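Local atomic coordinates of protein-glutamine gamma-glutamyltransferase 2 (Pagrus major, PDB entry 1G0D), a protein that catalyses, probably in a calcium-dependent manner, the cross-linking of proteins by joining peptide-bound glutamine to lysine or other primary amines. Residues 289-303 with 350-362. Sequence-based numbering, arbitrary orientation.
Sequences PTRPITNFASAHDVD and GWQVLDPTPQELS. With SO4 (sulfate ion), chain B.
In the antiparallel sheet of the transglutaminase catalytic core, strands 290-298 and 350-355 flank strand 329-339 and meet across it through R291 and W351. The guanidinium of R291 lies flat on the indole, planes 17° apart, an offset stack; R291 CZ sits over the face of the W351 five-membered ring, 4.0 Å from its centroid, a cation-pi contact. R291 turns CG between its backbone N and carbonyl carbon (chi1 46°), then runs extended to NE, carrying the group over the ring. R291 NH2 and W351 NE1, both donors, do not bond each other but turn to a sulfate, probably from the crystallisation liquor, NH2 only weakly. R291 NH1 reaches sulfate O4 at 3.1 Å, in the guanidinium plane, and W351 NE1 gives a 160° bond to O2 at the indole edge. With an alanine at W351, one guanidinium face would probably lose its aromatic cover and the sulfate its indole N-H donor.

Past the strands, H300 to D303 meet Q359 to L361, CA atoms of D303 and E360 5.4 Å apart. H300 NE2 makes a weak bond to P358 O at the ring edge (3.2 Å), while Q359 NE2 lies over one ring face and probably donates to H300 O (2.9 Å, that oxygen less certain). L361 N meets D303 OD1 at 2.8 Å, from above the carboxylate plane.

Between the patches lies active-site D355, whose OD2 bonds to H332 NE2; T357 touches C272 and H332. E336 of the intervening strand 329-339 salt-bridges R291, W338 packs edge-to-face with W351, and F389 of helix 387-395 touches D303 and Q359.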
# COMPACT_ATOMS: atom_id res chain seq x y z
N PRO A 289 9.31 -6.40 7.06
CA PRO A 289 8.62 -5.26 7.68
C PRO A 289 8.18 -4.22 6.62
O PRO A 289 9.01 -3.71 5.85
CB PRO A 289 9.66 -4.71 8.65
CG PRO A 289 10.54 -5.82 8.90
CD PRO A 289 10.60 -6.66 7.69
N THR A 290 6.88 -3.90 6.58
CA THR A 290 6.35 -2.98 5.55
C THR A 290 5.23 -2.02 6.00
O THR A 290 4.38 -2.36 6.85
CB THR A 290 5.83 -3.86 4.34
OG1 THR A 290 6.91 -4.68 3.86
CG2 THR A 290 5.28 -3.04 3.19
N ARG A 291 5.21 -0.81 5.47
CA ARG A 291 4.13 0.12 5.81
C ARG A 291 3.76 0.99 4.62
O ARG A 291 4.64 1.53 3.93
CB ARG A 291 4.51 1.03 6.95
CG ARG A 291 5.87 1.64 6.81
CD ARG A 291 6.11 2.62 7.93
NE ARG A 291 7.36 3.32 7.73
CZ ARG A 291 7.94 4.09 8.64
NH1 ARG A 291 7.37 4.25 9.83
NH2 ARG A 291 9.08 4.70 8.34
N PRO A 292 2.47 1.10 4.32
CA PRO A 292 2.06 1.93 3.18
C PRO A 292 2.27 3.40 3.47
O PRO A 292 1.75 3.91 4.47
CB PRO A 292 0.58 1.62 3.02
CG PRO A 292 0.40 0.34 3.74
CD PRO A 292 1.31 0.42 4.91
N ILE A 293 3.04 4.09 2.61
CA ILE A 293 3.20 5.52 2.81
C ILE A 293 2.48 6.31 1.71
O ILE A 293 2.44 5.88 0.56
CB ILE A 293 4.69 5.97 2.94
CG1 ILE A 293 5.20 6.33 1.63
CG2 ILE A 293 5.59 4.98 3.65
CD1 ILE A 293 5.57 7.74 1.76
N THR A 294 1.87 7.45 2.08
CA THR A 294 1.13 8.30 1.13
C THR A 294 1.79 9.67 0.95
O THR A 294 2.16 10.32 1.92
CB THR A 294 -0.32 8.54 1.59
OG1 THR A 294 -1.00 7.30 1.69
CG2 THR A 294 -1.07 9.32 0.60
N ASN A 295 1.91 10.12 -0.29
CA ASN A 295 2.54 11.40 -0.58
C ASN A 295 1.49 12.36 -1.06
O ASN A 295 0.73 12.02 -1.95
CB ASN A 295 3.54 11.20 -1.70
CG ASN A 295 4.37 12.42 -1.95
OD1 ASN A 295 4.62 13.21 -1.04
ND2 ASN A 295 4.82 12.58 -3.20
N PHE A 296 1.41 13.56 -0.50
CA PHE A 296 0.41 14.49 -1.00
C PHE A 296 1.11 15.47 -1.96
O PHE A 296 2.24 15.87 -1.71
CB PHE A 296 -0.30 15.18 0.16
CG PHE A 296 -1.22 14.25 0.93
CD1 PHE A 296 -2.52 13.99 0.47
CD2 PHE A 296 -0.80 13.62 2.09
CE1 PHE A 296 -3.38 13.11 1.16
CE2 PHE A 296 -1.66 12.73 2.79
CZ PHE A 296 -2.95 12.49 2.32
N ALA A 297 0.45 15.82 -3.07
CA ALA A 297 1.06 16.67 -4.10
C ALA A 297 2.23 15.83 -4.65
O ALA A 297 3.42 16.12 -4.45
CB ALA A 297 1.54 18.01 -3.50
N SER A 298 1.87 14.76 -5.35
CA SER A 298 2.83 13.83 -5.90
C SER A 298 3.32 14.11 -7.29
O SER A 298 2.56 14.06 -8.23
CB SER A 298 2.23 12.45 -5.90
OG SER A 298 2.96 11.64 -5.01
N ALA A 299 4.60 14.36 -7.45
CA ALA A 299 5.14 14.57 -8.79
C ALA A 299 5.36 13.25 -9.54
O ALA A 299 6.44 12.99 -10.09
CB ALA A 299 6.43 15.33 -8.70
N HIS A 300 4.33 12.42 -9.59
CA HIS A 300 4.43 11.14 -10.30
C HIS A 300 4.54 11.30 -11.82
O HIS A 300 5.31 10.61 -12.49
CB HIS A 300 3.22 10.29 -10.02
CG HIS A 300 3.36 8.90 -10.52
ND1 HIS A 300 4.34 8.05 -10.05
CD2 HIS A 300 2.68 8.21 -11.46
CE1 HIS A 300 4.25 6.89 -10.69
NE2 HIS A 300 3.25 6.96 -11.54
N ASP A 301 3.70 12.20 -12.32
CA ASP A 301 3.51 12.60 -13.72
C ASP A 301 4.74 13.03 -14.50
O ASP A 301 4.85 12.82 -15.70
CB ASP A 301 2.57 13.79 -13.73
CG ASP A 301 3.00 14.87 -12.71
OD1 ASP A 301 2.68 14.71 -11.52
OD2 ASP A 301 3.67 15.87 -13.09
N VAL A 302 5.63 13.70 -13.78
CA VAL A 302 6.87 14.30 -14.24
C VAL A 302 7.88 13.32 -14.92
O VAL A 302 8.78 13.73 -15.67
CB VAL A 302 7.44 15.06 -13.00
CG1 VAL A 302 8.83 14.64 -12.66
CG2 VAL A 302 7.29 16.53 -13.21
N ASP A 303 7.70 12.03 -14.67
CA ASP A 303 8.59 11.06 -15.28
C ASP A 303 10.07 11.35 -15.00
O ASP A 303 10.91 11.47 -15.90
CB ASP A 303 8.35 11.02 -16.77
CG ASP A 303 8.85 9.74 -17.39
OD1 ASP A 303 8.43 8.66 -16.90
OD2 ASP A 303 9.65 9.83 -18.35
N GLY A 350 17.95 0.16 6.13
CA GLY A 350 16.75 0.73 6.71
C GLY A 350 15.62 0.65 5.73
O GLY A 350 15.59 -0.27 4.90
N TRP A 351 14.70 1.61 5.83
CA TRP A 351 13.51 1.64 4.97
C TRP A 351 13.83 1.88 3.49
O TRP A 351 14.59 2.78 3.14
CB TRP A 351 12.54 2.73 5.44
CG TRP A 351 11.95 2.54 6.78
CD1 TRP A 351 12.23 3.26 7.90
CD2 TRP A 351 10.96 1.57 7.16
NE1 TRP A 351 11.49 2.79 8.97
CE2 TRP A 351 10.71 1.76 8.54
CE3 TRP A 351 10.28 0.56 6.48
CZ2 TRP A 351 9.79 0.97 9.24
CZ3 TRP A 351 9.37 -0.22 7.17
CH2 TRP A 351 9.13 -0.01 8.54
N GLN A 352 13.21 1.09 2.62
CA GLN A 352 13.39 1.20 1.18
C GLN A 352 12.04 1.43 0.57
O GLN A 352 11.06 0.84 0.98
CB GLN A 352 13.96 -0.09 0.62
CG GLN A 352 14.99 -0.69 1.53
CD GLN A 352 16.31 -0.03 1.38
OE1 GLN A 352 16.79 0.16 0.27
NE2 GLN A 352 16.93 0.33 2.48
N VAL A 353 11.98 2.32 -0.41
CA VAL A 353 10.74 2.63 -1.08
C VAL A 353 10.52 1.66 -2.22
O VAL A 353 11.38 1.49 -3.04
CB VAL A 353 10.78 4.08 -1.66
CG1 VAL A 353 9.62 4.30 -2.62
CG2 VAL A 353 10.71 5.08 -0.55
N LEU A 354 9.36 1.01 -2.22
CA LEU A 354 8.94 0.07 -3.27
C LEU A 354 7.60 0.65 -3.83
O LEU A 354 6.58 0.69 -3.14
CB LEU A 354 8.67 -1.31 -2.66
CG LEU A 354 9.65 -2.47 -2.77
CD1 LEU A 354 10.86 -2.04 -3.48
CD2 LEU A 354 10.02 -2.97 -1.43
N ASP A 355 7.61 1.11 -5.07
CA ASP A 355 6.40 1.67 -5.65
C ASP A 355 5.88 0.71 -6.71
O ASP A 355 6.48 0.56 -7.77
CB ASP A 355 6.71 3.03 -6.24
CG ASP A 355 5.47 3.86 -6.47
OD1 ASP A 355 4.36 3.32 -6.37
OD2 ASP A 355 5.61 5.07 -6.77
N PRO A 356 4.75 0.03 -6.43
CA PRO A 356 4.19 -0.92 -7.42
C PRO A 356 3.59 -0.24 -8.68
O PRO A 356 3.45 -0.89 -9.73
CB PRO A 356 3.14 -1.70 -6.62
CG PRO A 356 3.25 -1.22 -5.16
CD PRO A 356 3.93 0.10 -5.21
N THR A 357 3.22 1.04 -8.54
CA THR A 357 2.66 1.83 -9.60
C THR A 357 3.71 2.08 -10.66
O THR A 357 4.75 2.70 -10.39
CB THR A 357 2.16 3.16 -9.07
OG1 THR A 357 1.21 2.94 -8.01
CG2 THR A 357 1.47 3.92 -10.19
N PRO A 358 3.45 1.61 -11.89
CA PRO A 358 4.44 1.81 -12.95
C PRO A 358 4.78 3.27 -13.15
O PRO A 358 3.97 4.15 -12.86
CB PRO A 358 3.81 1.14 -14.20
CG PRO A 358 2.80 0.15 -13.63
CD PRO A 358 2.27 0.87 -12.38
N GLN A 359 6.00 3.51 -13.61
CA GLN A 359 6.45 4.86 -13.83
C GLN A 359 5.88 5.36 -15.10
O GLN A 359 5.83 4.65 -16.12
CB GLN A 359 7.96 4.96 -13.91
CG GLN A 359 8.40 6.43 -13.92
CD GLN A 359 7.78 7.35 -12.80
OE1 GLN A 359 7.95 7.10 -11.59
NE2 GLN A 359 7.08 8.43 -13.22
N GLU A 360 5.41 6.60 -14.99
CA GLU A 360 4.77 7.35 -16.04
C GLU A 360 5.02 6.94 -17.49
O GLU A 360 4.19 6.27 -18.11
CB GLU A 360 5.10 8.85 -15.86
CG GLU A 360 4.12 9.57 -14.92
CD GLU A 360 2.82 9.99 -15.61
OE1 GLU A 360 2.71 9.86 -16.85
OE2 GLU A 360 1.90 10.46 -14.90
N LEU A 361 6.20 7.29 -18.00
CA LEU A 361 6.49 7.07 -19.38
C LEU A 361 7.16 5.84 -20.04
O LEU A 361 7.88 5.99 -21.03
CB LEU A 361 7.08 8.38 -19.88
CG LEU A 361 6.04 9.53 -20.03
CD1 LEU A 361 4.66 9.16 -19.50
CD2 LEU A 361 6.52 10.79 -19.31
N SER A 362 6.95 4.65 -19.49
CA SER A 362 7.36 3.37 -20.12
C SER A 362 6.16 2.62 -19.67
O SER A 362 6.13 2.09 -18.55
CB SER A 362 8.61 2.71 -19.56
OG SER A 362 9.11 1.81 -20.56
S SO4 B . 10.74 5.14 11.74
O1 SO4 B . 11.53 5.54 10.67
O2 SO4 B . 10.86 3.74 11.87
O3 SO4 B . 11.42 5.70 12.82
O4 SO4 B . 9.43 5.71 11.62
O HOH W 1 10.15 7.72 -21.08